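Local coordinates for protein CmeC (Campylobacter jejuni, PDB 4MT4) that probably serves as the outer membrane channel of an efflux system, giving exported compounds a way out of the cell, at residues 111-116 and 307-312; 86-91 and 117-122; 93-98 and 106-111. All blocks are in the same frame, centred on the assembly; numbering follows the deposited sequence.

Contact 1 of 3, residues 111-116 and 307-312. With C8E ((hydroxyethyloxy)tri(ethyloxy)octane), chain N; C8E ((hydroxyethyloxy)tri(ethyloxy)octane), chain Q.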
loop_
_atom_site.group_PDB
_atom_site.type_symbol
_atom_site.label_atom_id
_atom_site.label_comp_id
_atom_site.label_asym_id
_atom_site.label_seq_id
_atom_site.Cartn_x
_atom_site.Cartn_y
_atom_site.Cartn_z
ATOM N N GLY B 111 -39.438 48.113 -13.783
ATOM C CA GLY B 111 -39.839 47.212 -14.848
ATOM C C GLY B 111 -39.662 45.741 -14.522
ATOM O O GLY B 111 -38.887 45.376 -13.639
ATOM N N ASN B 112 -40.388 44.893 -15.244
ATOM C CA ASN B 112 -40.318 43.455 -15.029
ATOM C C ASN B 112 -39.859 42.714 -16.276
ATOM O O ASN B 112 -39.832 43.278 -17.369
ATOM C CB ASN B 112 -41.676 42.915 -14.581
ATOM C CG ASN B 112 -42.134 43.512 -13.270
ATOM O OD1 ASN B 112 -41.321 43.859 -12.417
ATOM N ND2 ASN B 112 -43.445 43.638 -13.103
ATOM N N ASP B 113 -39.503 41.446 -16.099
ATOM C CA ASP B 113 -39.093 40.594 -17.209
ATOM C C ASP B 113 -39.363 39.129 -16.885
ATOM O O ASP B 113 -38.769 38.564 -15.967
ATOM C CB ASP B 113 -37.613 40.800 -17.534
ATOM C CG ASP B 113 -37.203 40.134 -18.833
ATOM O OD1 ASP B 113 -38.046 40.046 -19.753
ATOM O OD2 ASP B 113 -36.037 39.700 -18.936
ATOM N N PHE B 114 -40.267 38.518 -17.641
ATOM C CA PHE B 114 -40.608 37.118 -17.434
ATOM C C PHE B 114 -40.229 36.285 -18.655
ATOM O O PHE B 114 -40.542 36.653 -19.785
ATOM C CB PHE B 114 -42.099 36.968 -17.130
ATOM C CG PHE B 114 -42.542 37.701 -15.894
ATOM C CD1 PHE B 114 -42.399 37.126 -14.641
ATOM C CD2 PHE B 114 -43.101 38.965 -15.986
ATOM C CE1 PHE B 114 -42.804 37.798 -13.503
ATOM C CE2 PHE B 114 -43.508 39.643 -14.853
ATOM C CZ PHE B 114 -43.360 39.058 -13.610
ATOM N N LYS B 115 -39.547 35.168 -18.419
ATOM C CA LYS B 115 -39.119 34.289 -19.502
ATOM C C LYS B 115 -39.537 32.842 -19.254
ATOM O O LYS B 115 -39.744 32.430 -18.113
ATOM C CB LYS B 115 -37.603 34.367 -19.685
ATOM C CG LYS B 115 -37.087 35.740 -20.093
ATOM C CD LYS B 115 -35.568 35.749 -20.147
ATOM C CE LYS B 115 -35.029 37.095 -20.601
ATOM N NZ LYS B 115 -33.542 37.129 -20.553
ATOM N N MET B 116 -39.651 32.080 -20.338
ATOM C CA MET B 116 -40.055 30.676 -20.283
ATOM C C MET B 116 -39.865 30.015 -21.645
ATOM O O MET B 116 -40.350 30.526 -22.653
ATOM C CB MET B 116 -41.517 30.543 -19.845
ATOM C CG MET B 116 -42.037 29.114 -19.869
ATOM S SD MET B 116 -43.828 28.991 -19.701
ATOM C CE MET B 116 -44.089 29.822 -18.137
ATOM N N GLY B 307 -39.406 29.863 -26.791
ATOM C CA GLY B 307 -40.336 30.086 -25.703
ATOM C C GLY B 307 -41.001 31.446 -25.682
ATOM O O GLY B 307 -41.492 31.925 -26.704
ATOM N N PHE B 308 -41.016 32.069 -24.508
ATOM C CA PHE B 308 -41.772 33.299 -24.306
ATOM C C PHE B 308 -41.005 34.358 -23.514
ATOM O O PHE B 308 -40.142 34.038 -22.694
ATOM C CB PHE B 308 -43.092 32.990 -23.591
ATOM C CG PHE B 308 -43.953 31.982 -24.303
ATOM C CD1 PHE B 308 -44.860 32.383 -25.269
ATOM C CD2 PHE B 308 -43.861 30.632 -23.999
ATOM C CE1 PHE B 308 -45.654 31.460 -25.923
ATOM C CE2 PHE B 308 -44.652 29.703 -24.650
ATOM C CZ PHE B 308 -45.550 30.119 -25.614
ATOM N N GLU B 309 -41.328 35.622 -23.773
ATOM C CA GLU B 309 -40.817 36.733 -22.975
ATOM C C GLU B 309 -41.814 37.888 -22.947
ATOM O O GLU B 309 -42.353 38.283 -23.978
ATOM C CB GLU B 309 -39.466 37.220 -23.503
ATOM C CG GLU B 309 -38.869 38.349 -22.675
ATOM C CD GLU B 309 -37.517 38.813 -23.180
ATOM O OE1 GLU B 309 -37.071 38.322 -24.238
ATOM O OE2 GLU B 309 -36.900 39.671 -22.515
ATOM N N SER B 310 -42.055 38.425 -21.757
ATOM C CA SER B 310 -42.965 39.552 -21.595
ATOM C C SER B 310 -42.606 40.376 -20.363
ATOM O O SER B 310 -41.987 39.876 -19.426
ATOM C CB SER B 310 -44.412 39.064 -21.496
ATOM O OG SER B 310 -45.307 40.148 -21.303
ATOM N N GLY B 311 -42.996 41.646 -20.382
ATOM C CA GLY B 311 -42.782 42.535 -19.255
ATOM C C GLY B 311 -43.878 42.374 -18.219
ATOM O O GLY B 311 -43.833 42.978 -17.146
ATOM N N ASP B 312 -44.869 41.554 -18.555
ATOM C CA ASP B 312 -45.975 41.265 -17.655
ATOM C C ASP B 312 -46.265 39.770 -17.638
ATOM O O ASP B 312 -46.207 39.101 -18.671
ATOM C CB ASP B 312 -47.226 42.043 -18.066
ATOM C CG ASP B 312 -46.946 43.516 -18.300
ATOM O OD1 ASP B 312 -46.771 43.912 -19.472
ATOM O OD2 ASP B 312 -46.900 44.280 -17.313
HETATM C C1 C8E N . -37.992 32.823 -0.423
HETATM C C2 C8E N . -38.813 32.787 -1.667
HETATM C C3 C8E N . -39.052 34.081 -2.369
HETATM C C4 C8E N . -39.609 34.029 -3.750
HETATM C C5 C8E N . -39.312 35.184 -4.647
HETATM C C6 C8E N . -39.086 34.889 -6.089
HETATM C C7 C8E N . -38.324 35.893 -6.885
HETATM C C8 C8E N . -38.957 36.415 -8.127
HETATM O O9 C8E N . -39.295 37.750 -8.158
HETATM C C10 C8E N . -39.540 38.350 -9.373
HETATM C C11 C8E N . -40.214 39.677 -9.364
HETATM O O12 C8E N . -41.549 39.705 -9.032
HETATM C C13 C8E N . -42.424 40.423 -9.816
HETATM C C14 C8E N . -43.654 40.953 -9.165
HETATM O O15 C8E N . -44.600 41.530 -9.982
HETATM C C16 C8E N . -45.159 40.775 -10.990
HETATM C C17 C8E N . -46.124 41.452 -11.901
HETATM O O18 C8E N . -46.299 40.918 -13.158
HETATM C C19 C8E N . -46.896 41.684 -14.131
HETATM C C20 C8E N . -46.527 43.128 -14.199
HETATM O O21 C8E N . -45.694 43.544 -15.219
HETATM C C1 C8E Q . -42.719 29.535 -34.949
HETATM C C2 C8E Q . -42.399 28.630 -33.808
HETATM C C3 C8E Q . -43.537 28.037 -33.050
HETATM C C4 C8E Q . -43.729 28.475 -31.638
HETATM C C5 C8E Q . -44.211 27.460 -30.659
HETATM C C6 C8E Q . -44.216 27.842 -29.219
HETATM C C7 C8E Q . -43.970 26.770 -28.212
HETATM C C8 C8E Q . -43.487 27.204 -26.869
HETATM O O9 C8E Q . -42.765 26.310 -26.108
HETATM C C10 C8E Q . -42.221 26.738 -24.916
HETATM C C11 C8E Q . -42.354 25.849 -23.727
HETATM O O12 C8E Q . -41.744 26.258 -22.561
HETATM C C13 C8E Q . -41.202 25.324 -21.705
HETATM C C14 C8E Q . -41.372 25.557 -20.242
HETATM O O15 C8E Q . -40.278 25.362 -19.427
HETATM C C16 C8E Q . -40.426 24.626 -18.273
HETATM C C17 C8E Q . -39.531 24.937 -17.125
HETATM O O18 C8E Q . -39.837 24.390 -15.896
HETATM C C19 C8E Q . -40.355 23.113 -15.812
HETATM C C20 C8E Q . -41.780 22.950 -15.396
HETATM O O21 C8E Q . -42.404 21.747 -15.662
HETATM O O HOH W 1 -42.679 45.342 -16.567
#

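Contact 2 of 3, residues 86-91 and 117-122. With C8E ((hydroxyethyloxy)tri(ethyloxy)octane), chain Q; C8E ((hydroxyethyloxy)tri(ethyloxy)octane), chain N.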
loop_
_atom_site.group_PDB
_atom_site.type_symbol
_atom_site.label_atom_id
_atom_site.label_comp_id
_atom_site.label_asym_id
_atom_site.label_seq_id
_atom_site.Cartn_x
_atom_site.Cartn_y
_atom_site.Cartn_z
ATOM N N ASP B 86 -32.845 21.723 -22.164
ATOM C CA ASP B 86 -33.263 22.124 -20.827
ATOM C C ASP B 86 -34.445 23.086 -20.865
ATOM O O ASP B 86 -34.610 23.854 -21.815
ATOM C CB ASP B 86 -32.099 22.772 -20.073
ATOM C CG ASP B 86 -30.931 21.826 -19.874
ATOM O OD1 ASP B 86 -30.073 21.743 -20.778
ATOM O OD2 ASP B 86 -30.866 21.169 -18.813
ATOM N N GLY B 87 -35.267 23.034 -19.822
ATOM C CA GLY B 87 -36.376 23.956 -19.677
ATOM C C GLY B 87 -36.004 25.046 -18.696
ATOM O O GLY B 87 -35.232 24.813 -17.768
ATOM N N SER B 88 -36.544 26.242 -18.902
ATOM C CA SER B 88 -36.229 27.371 -18.036
ATOM C C SER B 88 -37.409 28.322 -17.872
ATOM O O SER B 88 -38.215 28.499 -18.785
ATOM C CB SER B 88 -35.021 28.138 -18.576
ATOM O OG SER B 88 -35.323 28.758 -19.815
ATOM N N ALA B 89 -37.499 28.927 -16.693
ATOM C CA ALA B 89 -38.513 29.929 -16.405
ATOM C C ALA B 89 -37.954 30.915 -15.390
ATOM O O ALA B 89 -37.367 30.513 -14.388
ATOM C CB ALA B 89 -39.787 29.280 -15.887
ATOM N N SER B 90 -38.122 32.204 -15.655
ATOM C CA SER B 90 -37.551 33.224 -14.786
ATOM C C SER B 90 -38.445 34.451 -14.666
ATOM O O SER B 90 -39.260 34.734 -15.541
ATOM C CB SER B 90 -36.170 33.641 -15.295
ATOM O OG SER B 90 -36.236 34.084 -16.639
ATOM N N GLY B 91 -38.280 35.171 -13.562
ATOM C CA GLY B 91 -39.002 36.405 -13.323
ATOM C C GLY B 91 -38.141 37.349 -12.509
ATOM O O GLY B 91 -37.511 36.939 -11.537
ATOM N N GLY B 117 -39.161 28.886 -21.676
ATOM C CA GLY B 117 -38.969 28.161 -22.921
ATOM C C GLY B 117 -37.966 27.022 -22.872
ATOM O O GLY B 117 -37.376 26.743 -21.828
ATOM N N LEU B 118 -37.777 26.359 -24.010
ATOM C CA LEU B 118 -36.798 25.281 -24.125
ATOM C C LEU B 118 -35.434 25.824 -24.535
ATOM O O LEU B 118 -35.344 26.777 -25.309
ATOM C CB LEU B 118 -37.253 24.225 -25.137
ATOM C CG LEU B 118 -38.526 23.418 -24.858
ATOM C CD1 LEU B 118 -38.723 23.175 -23.365
ATOM C CD2 LEU B 118 -39.748 24.082 -25.478
ATOM N N ASN B 119 -34.373 25.207 -24.023
ATOM C CA ASN B 119 -33.020 25.642 -24.346
ATOM C C ASN B 119 -32.198 24.566 -25.047
ATOM O O ASN B 119 -32.231 23.396 -24.669
ATOM C CB ASN B 119 -32.294 26.097 -23.079
ATOM C CG ASN B 119 -32.970 27.278 -22.414
ATOM O OD1 ASN B 119 -33.688 27.121 -21.426
ATOM N ND2 ASN B 119 -32.748 28.470 -22.956
ATOM N N LEU B 120 -31.464 24.975 -26.075
ATOM C CA LEU B 120 -30.547 24.084 -26.771
ATOM C C LEU B 120 -29.105 24.460 -26.458
ATOM O O LEU B 120 -28.732 25.627 -26.523
ATOM C CB LEU B 120 -30.785 24.130 -28.281
ATOM C CG LEU B 120 -29.690 23.512 -29.158
ATOM C CD1 LEU B 120 -29.734 21.994 -29.094
ATOM C CD2 LEU B 120 -29.794 24.004 -30.596
ATOM N N SER B 121 -28.301 23.466 -26.106
ATOM C CA SER B 121 -26.874 23.674 -25.896
ATOM C C SER B 121 -26.091 22.510 -26.494
ATOM O O SER B 121 -26.261 21.362 -26.085
ATOM C CB SER B 121 -26.555 23.827 -24.409
ATOM O OG SER B 121 -26.940 22.674 -23.679
ATOM N N TYR B 122 -25.245 22.812 -27.472
ATOM C CA TYR B 122 -24.494 21.781 -28.177
ATOM C C TYR B 122 -23.077 22.241 -28.500
ATOM O O TYR B 122 -22.877 23.265 -29.152
ATOM C CB TYR B 122 -25.217 21.382 -29.466
ATOM C CG TYR B 122 -24.668 20.137 -30.126
ATOM C CD1 TYR B 122 -23.980 19.179 -29.389
ATOM C CD2 TYR B 122 -24.830 19.923 -31.489
ATOM C CE1 TYR B 122 -23.475 18.042 -29.990
ATOM C CE2 TYR B 122 -24.327 18.789 -32.099
ATOM C CZ TYR B 122 -23.652 17.851 -31.345
ATOM O OH TYR B 122 -23.150 16.720 -31.948
HETATM C C1 C8E Q . -42.719 29.535 -34.949
HETATM C C2 C8E Q . -42.399 28.630 -33.808
HETATM C C3 C8E Q . -43.537 28.037 -33.050
HETATM C C4 C8E Q . -43.729 28.475 -31.638
HETATM C C5 C8E Q . -44.211 27.460 -30.659
HETATM C C6 C8E Q . -44.216 27.842 -29.219
HETATM C C7 C8E Q . -43.970 26.770 -28.212
HETATM C C8 C8E Q . -43.487 27.204 -26.869
HETATM O O9 C8E Q . -42.765 26.310 -26.108
HETATM C C10 C8E Q . -42.221 26.738 -24.916
HETATM C C11 C8E Q . -42.354 25.849 -23.727
HETATM O O12 C8E Q . -41.744 26.258 -22.561
HETATM C C13 C8E Q . -41.202 25.324 -21.705
HETATM C C14 C8E Q . -41.372 25.557 -20.242
HETATM O O15 C8E Q . -40.278 25.362 -19.427
HETATM C C16 C8E Q . -40.426 24.626 -18.273
HETATM C C17 C8E Q . -39.531 24.937 -17.125
HETATM O O18 C8E Q . -39.837 24.390 -15.896
HETATM C C19 C8E Q . -40.355 23.113 -15.812
HETATM C C20 C8E Q . -41.780 22.950 -15.396
HETATM O O21 C8E Q . -42.404 21.747 -15.662
HETATM C C1 C8E N . -37.992 32.823 -0.423
HETATM C C2 C8E N . -38.813 32.787 -1.667
HETATM C C3 C8E N . -39.052 34.081 -2.369
HETATM C C4 C8E N . -39.609 34.029 -3.750
HETATM C C5 C8E N . -39.312 35.184 -4.647
HETATM C C6 C8E N . -39.086 34.889 -6.089
HETATM C C7 C8E N . -38.324 35.893 -6.885
HETATM C C8 C8E N . -38.957 36.415 -8.127
HETATM O O9 C8E N . -39.295 37.750 -8.158
HETATM C C10 C8E N . -39.540 38.350 -9.373
HETATM C C11 C8E N . -40.214 39.677 -9.364
HETATM O O12 C8E N . -41.549 39.705 -9.032
HETATM C C13 C8E N . -42.424 40.423 -9.816
HETATM C C14 C8E N . -43.654 40.953 -9.165
HETATM O O15 C8E N . -44.600 41.530 -9.982
HETATM C C16 C8E N . -45.159 40.775 -10.990
HETATM C C17 C8E N . -46.124 41.452 -11.901
HETATM O O18 C8E N . -46.299 40.918 -13.158
HETATM C C19 C8E N . -46.896 41.684 -14.131
HETATM C C20 C8E N . -46.527 43.128 -14.199
HETATM O O21 C8E N . -45.694 43.544 -15.219
HETATM O O HOH W 2 -29.662 23.150 -22.955
#

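Contact 3 of 3, residues 93-98 and 106-111. With C8E ((hydroxyethyloxy)tri(ethyloxy)octane), chain H.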
loop_
_atom_site.group_PDB
_atom_site.type_symbol
_atom_site.label_atom_id
_atom_site.label_comp_id
_atom_site.label_asym_id
_atom_site.label_seq_id
_atom_site.Cartn_x
_atom_site.Cartn_y
_atom_site.Cartn_z
ATOM N N ARG B 93 -37.644 41.764 -11.227
ATOM C CA ARG B 93 -38.072 43.154 -11.164
ATOM C C ARG B 93 -36.866 44.030 -10.860
ATOM O O ARG B 93 -35.999 43.639 -10.082
ATOM C CB ARG B 93 -39.158 43.339 -10.103
ATOM C CG ARG B 93 -39.597 44.779 -9.902
ATOM C CD ARG B 93 -40.943 44.849 -9.203
ATOM N NE ARG B 93 -41.388 46.225 -9.006
ATOM C CZ ARG B 93 -42.004 46.952 -9.932
ATOM N NH1 ARG B 93 -42.245 46.439 -11.132
ATOM N NH2 ARG B 93 -42.375 48.196 -9.661
ATOM N N ALA B 94 -36.801 45.204 -11.477
ATOM C CA ALA B 94 -35.641 46.072 -11.309
ATOM C C ALA B 94 -36.003 47.550 -11.268
ATOM O O ALA B 94 -36.821 48.026 -12.055
ATOM C CB ALA B 94 -34.634 45.818 -12.421
ATOM N N LYS B 95 -35.386 48.270 -10.338
ATOM C CA LYS B 95 -35.452 49.723 -10.330
ATOM C C LYS B 95 -34.228 50.273 -11.044
ATOM O O LYS B 95 -33.153 50.389 -10.456
ATOM C CB LYS B 95 -35.528 50.275 -8.906
ATOM C CG LYS B 95 -35.564 51.797 -8.850
ATOM C CD LYS B 95 -35.656 52.329 -7.427
ATOM C CE LYS B 95 -34.292 52.413 -6.762
ATOM N NZ LYS B 95 -34.389 52.998 -5.394
ATOM N N THR B 96 -34.389 50.595 -12.322
ATOM C CA THR B 96 -33.289 51.130 -13.107
ATOM C C THR B 96 -33.072 52.598 -12.764
ATOM O O THR B 96 -34.000 53.404 -12.821
ATOM C CB THR B 96 -33.546 50.969 -14.615
ATOM O OG1 THR B 96 -33.638 49.574 -14.934
ATOM C CG2 THR B 96 -32.417 51.591 -15.419
ATOM N N ALA B 97 -31.841 52.932 -12.392
ATOM C CA ALA B 97 -31.507 54.284 -11.964
ATOM C C ALA B 97 -31.665 55.290 -13.096
ATOM O O ALA B 97 -31.665 54.923 -14.271
ATOM C CB ALA B 97 -30.090 54.326 -11.418
ATOM N N ILE B 98 -31.807 56.559 -12.729
ATOM C CA ILE B 98 -31.892 57.637 -13.706
ATOM C C ILE B 98 -30.559 57.801 -14.428
ATOM O O ILE B 98 -30.515 58.075 -15.627
ATOM C CB ILE B 98 -32.279 58.975 -13.040
ATOM C CG1 ILE B 98 -33.517 58.797 -12.160
ATOM C CG2 ILE B 98 -32.511 60.052 -14.089
ATOM C CD1 ILE B 98 -33.937 60.062 -11.440
ATOM N N GLY B 106 -35.004 59.812 -18.226
ATOM C CA GLY B 106 -34.658 60.883 -17.309
ATOM C C GLY B 106 -35.398 60.751 -15.993
ATOM O O GLY B 106 -35.432 61.678 -15.183
ATOM N N GLU B 107 -35.997 59.582 -15.788
ATOM C CA GLU B 107 -36.767 59.295 -14.585
ATOM C C GLU B 107 -36.433 57.899 -14.072
ATOM O O GLU B 107 -35.900 57.068 -14.812
ATOM C CB GLU B 107 -38.268 59.407 -14.866
ATOM C CG GLU B 107 -38.702 60.742 -15.458
ATOM C CD GLU B 107 -39.997 60.645 -16.239
ATOM O OE1 GLU B 107 -40.984 60.098 -15.703
ATOM O OE2 GLU B 107 -40.025 61.111 -17.398
ATOM N N VAL B 108 -36.738 57.647 -12.803
ATOM C CA VAL B 108 -36.579 56.318 -12.231
ATOM C C VAL B 108 -37.486 55.334 -12.968
ATOM O O VAL B 108 -38.663 55.616 -13.192
ATOM C CB VAL B 108 -36.904 56.309 -10.724
ATOM C CG1 VAL B 108 -36.783 54.908 -10.161
ATOM C CG2 VAL B 108 -35.985 57.265 -9.981
ATOM N N SER B 109 -36.935 54.186 -13.353
ATOM C CA SER B 109 -37.684 53.219 -14.149
ATOM C C SER B 109 -37.847 51.871 -13.452
ATOM O O SER B 109 -36.875 51.150 -13.238
ATOM C CB SER B 109 -37.006 53.017 -15.506
ATOM O OG SER B 109 -37.731 52.103 -16.310
ATOM N N TYR B 110 -39.087 51.539 -13.104
ATOM C CA TYR B 110 -39.410 50.221 -12.569
ATOM C C TYR B 110 -39.935 49.342 -13.697
ATOM O O TYR B 110 -40.775 49.776 -14.484
ATOM C CB TYR B 110 -40.446 50.320 -11.444
ATOM C CG TYR B 110 -40.018 51.185 -10.279
ATOM C CD1 TYR B 110 -40.242 52.555 -10.289
ATOM C CD2 TYR B 110 -39.396 50.632 -9.167
ATOM C CE1 TYR B 110 -39.855 53.351 -9.228
ATOM C CE2 TYR B 110 -39.006 51.418 -8.101
ATOM C CZ TYR B 110 -39.238 52.779 -8.137
ATOM O OH TYR B 110 -38.851 53.569 -7.079
ATOM N N GLY B 111 -39.438 48.113 -13.783
ATOM C CA GLY B 111 -39.839 47.212 -14.848
ATOM C C GLY B 111 -39.662 45.741 -14.522
ATOM O O GLY B 111 -38.887 45.376 -13.639
HETATM C C1 C8E H . -29.925 43.628 2.532
HETATM C C2 C8E H . -30.880 44.774 2.515
HETATM C C3 C8E H . -31.917 44.798 1.445
HETATM C C4 C8E H . -32.776 46.012 1.348
HETATM C C5 C8E H . -33.959 45.942 0.447
HETATM C C6 C8E H . -34.543 47.232 -0.018
HETATM C C7 C8E H . -35.821 47.157 -0.776
HETATM C C8 C8E H . -36.289 48.392 -1.465
HETATM O O9 C8E H . -37.651 48.577 -1.534
HETATM C C10 C8E H . -38.188 49.261 -2.601
HETATM C C11 C8E H . -39.641 49.581 -2.552
HETATM O O12 C8E H . -40.165 50.354 -3.563
HETATM C C13 C8E H . -39.382 51.303 -4.186
HETATM C C14 C8E H . -39.742 52.740 -4.015
HETATM O O15 C8E H . -39.326 53.377 -2.865
HETATM C C16 C8E H . -39.619 54.712 -2.691
HETATM C C17 C8E H . -39.294 55.631 -3.817
HETATM O O18 C8E H . -38.266 56.533 -3.638
HETATM C C19 C8E H . -37.177 56.191 -2.864
HETATM C C20 C8E H . -36.032 55.498 -3.523
HETATM O O21 C8E H . -34.894 55.286 -2.771
HETATM O O HOH W 3 -32.500 58.487 -17.564
#

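Contact 1 of 3, residues 111-116 and 307-312
F114 and S310 form an antiparallel hydrogen-bonded pair between strand 109-124 and the end of strand 299-310, with F114 N to S310 O at 2.8 Å. M116 and F308 make the next pair of this kind, and K115 faces E309 between them. F114 CB lies in front of the bonded carbonyl, 3.7 Å from S310 O. With CG beside the backbone N (chi1 -60°), the ring runs along the other chain, and its edge meets the carbonyl oxygens of S310 and G311. CD2 lies 3.7 Å from D312 C. Beyond that, CE2 reaches O18 of the chain N detergent at 3.5 Å, and CZ at the tip touches detergent C16 and O18. L313 and L316 also pack on the ring. N112 grips the same detergent: its ND2 donates to O21 at 3.1 Å, while its OD1 is held by R93. The hydroxyl O21 also lies 2.7 Å from G311 O and close to D312 OD2. A water ties N112 N to G311 O just where the pairing ends. On the face of K115 and E309 the chemistry is charged. D113 OD1 and E309 OE2 stand only 3.0 Å apart, their carboxylate planes turned by 46°, so one of the two may well carry a proton. The extended K115 lies alongside E309; its NZ makes a long salt bridge to D113 OD2 and stays 4.6 Å from E309 OE2, so its charge probably eases the pair. P101 of the second subunit packs on both acids. F114, M116 and F308 touch detergent on one face, and charged side chains fill the other, as expected for the wall of an outer membrane beta barrel.

Contact 2 of 3, residues 86-91 and 117-122
D86 starts the pairing opposite N119, its backbone N and O both bonded to that residue; D86 O receives N119 N at 2.6 Å. Its carboxylate OD1 lies 2.6 Å from a water that probably donates to it and also bonds S121 OG, while OD2 goes to H336 of the third subunit. G87 comes next, facing L118 in a non-hydrogen-bonded pair. The chain Q detergent passes close by this glycine, C17 lying 3.9 Å from G87 C. L118 spreads its methyls over the same molecule, CD2 3.6 Å from detergent C11. S88 points to the face that D86 and N119 share, opposite L118. Its backbone pairs with G117, and OG, held between the backbone N and the carbonyl carbon (chi1 66°), donates to N119 OD1 at 2.8 Å, in the amide plane and on a lone pair. That bond helps fix which way the N119 amide is turned. Beyond S88 the segments part, though S90 still pairs with K115. A89 and S90 pack on F330 and N329 of the third subunit, whose strand pairs antiparallel with 86-91. A sheet continuing from subunit to subunit is characteristic of the shared beta barrel of trimeric outer membrane factors.

Contact 3 of 3, residues 93-98 and 106-111
The beta hairpin that joins strands 84-96 and 109-124 closes here, as K95 and Y110 face each other in a non-hydrogen-bonded pair. On either side of them the backbones are bonded, A94 with G111 and T96 with S109, the shortest link being T96 N to S109 O at 2.7 Å. K95 and Y110 lie side by side and point the same way. The lysine's CB, CG and CD run along the ring, CG 3.5 Å from CE2 and CD 3.4 Å from OH. A bend about chi3 (84°) then carries NZ to within 3.5 Å of O21 of the chain H detergent, while Y110 OH sits 3.3 Å from C14 of that molecule. V108 CG1 presses on K95 CG from another side, and W324 of the third subunit packs on both K95 and Y110. R93 crosses the base of the tyrosine: NH2 comes 3.4 Å from Y110 CB, with the guanidinium tilted only 13° from the ring plane. Its NH1 donates to N112 OD1, which holds the group there. Toward the turn, regular pairing stops after T96 and S109, and I98 takes over with its side chain. I98 CG1 meets V108 CG2 at 3.6 Å, the two side chains crossing at about a right angle, and CG2 rests on the carbonyl of G106. A water joins I98 O to G106 N, and N103 ND2 bonds the carbonyls of both A97 and E107, tying the loop across. The aliphatic part of K95 thus serves as a surface for Y110 and V108: the lysine packs by its stem while its amine ends near a detergent oxygen, consistent with a position near the edge of the membrane.

In the fold
Strand 109-124 is the common element: contact 1 joins it to strand 299-310, while contacts 2 and 3 join it to strand 84-96. Contact 3 closes the hairpin, nested inside the loop that contact 2 closes, their centres about 27 Å apart. Contact 1 lies between, about 13 Å from the centre of contact 2 and 17 Å from that of contact 3. K115 N is probably hydrogen-bonded to S90 O (2.9 Å), tying contact 1 to contact 2; contacts 1 and 3 share G111 and a probable hydrogen bond from R93 NH1 to N112 OD1 (3.0 Å). Two detergents, chains N and Q, run past both contacts 1 and 2. Contacts 2 and 3 both reach the third subunit.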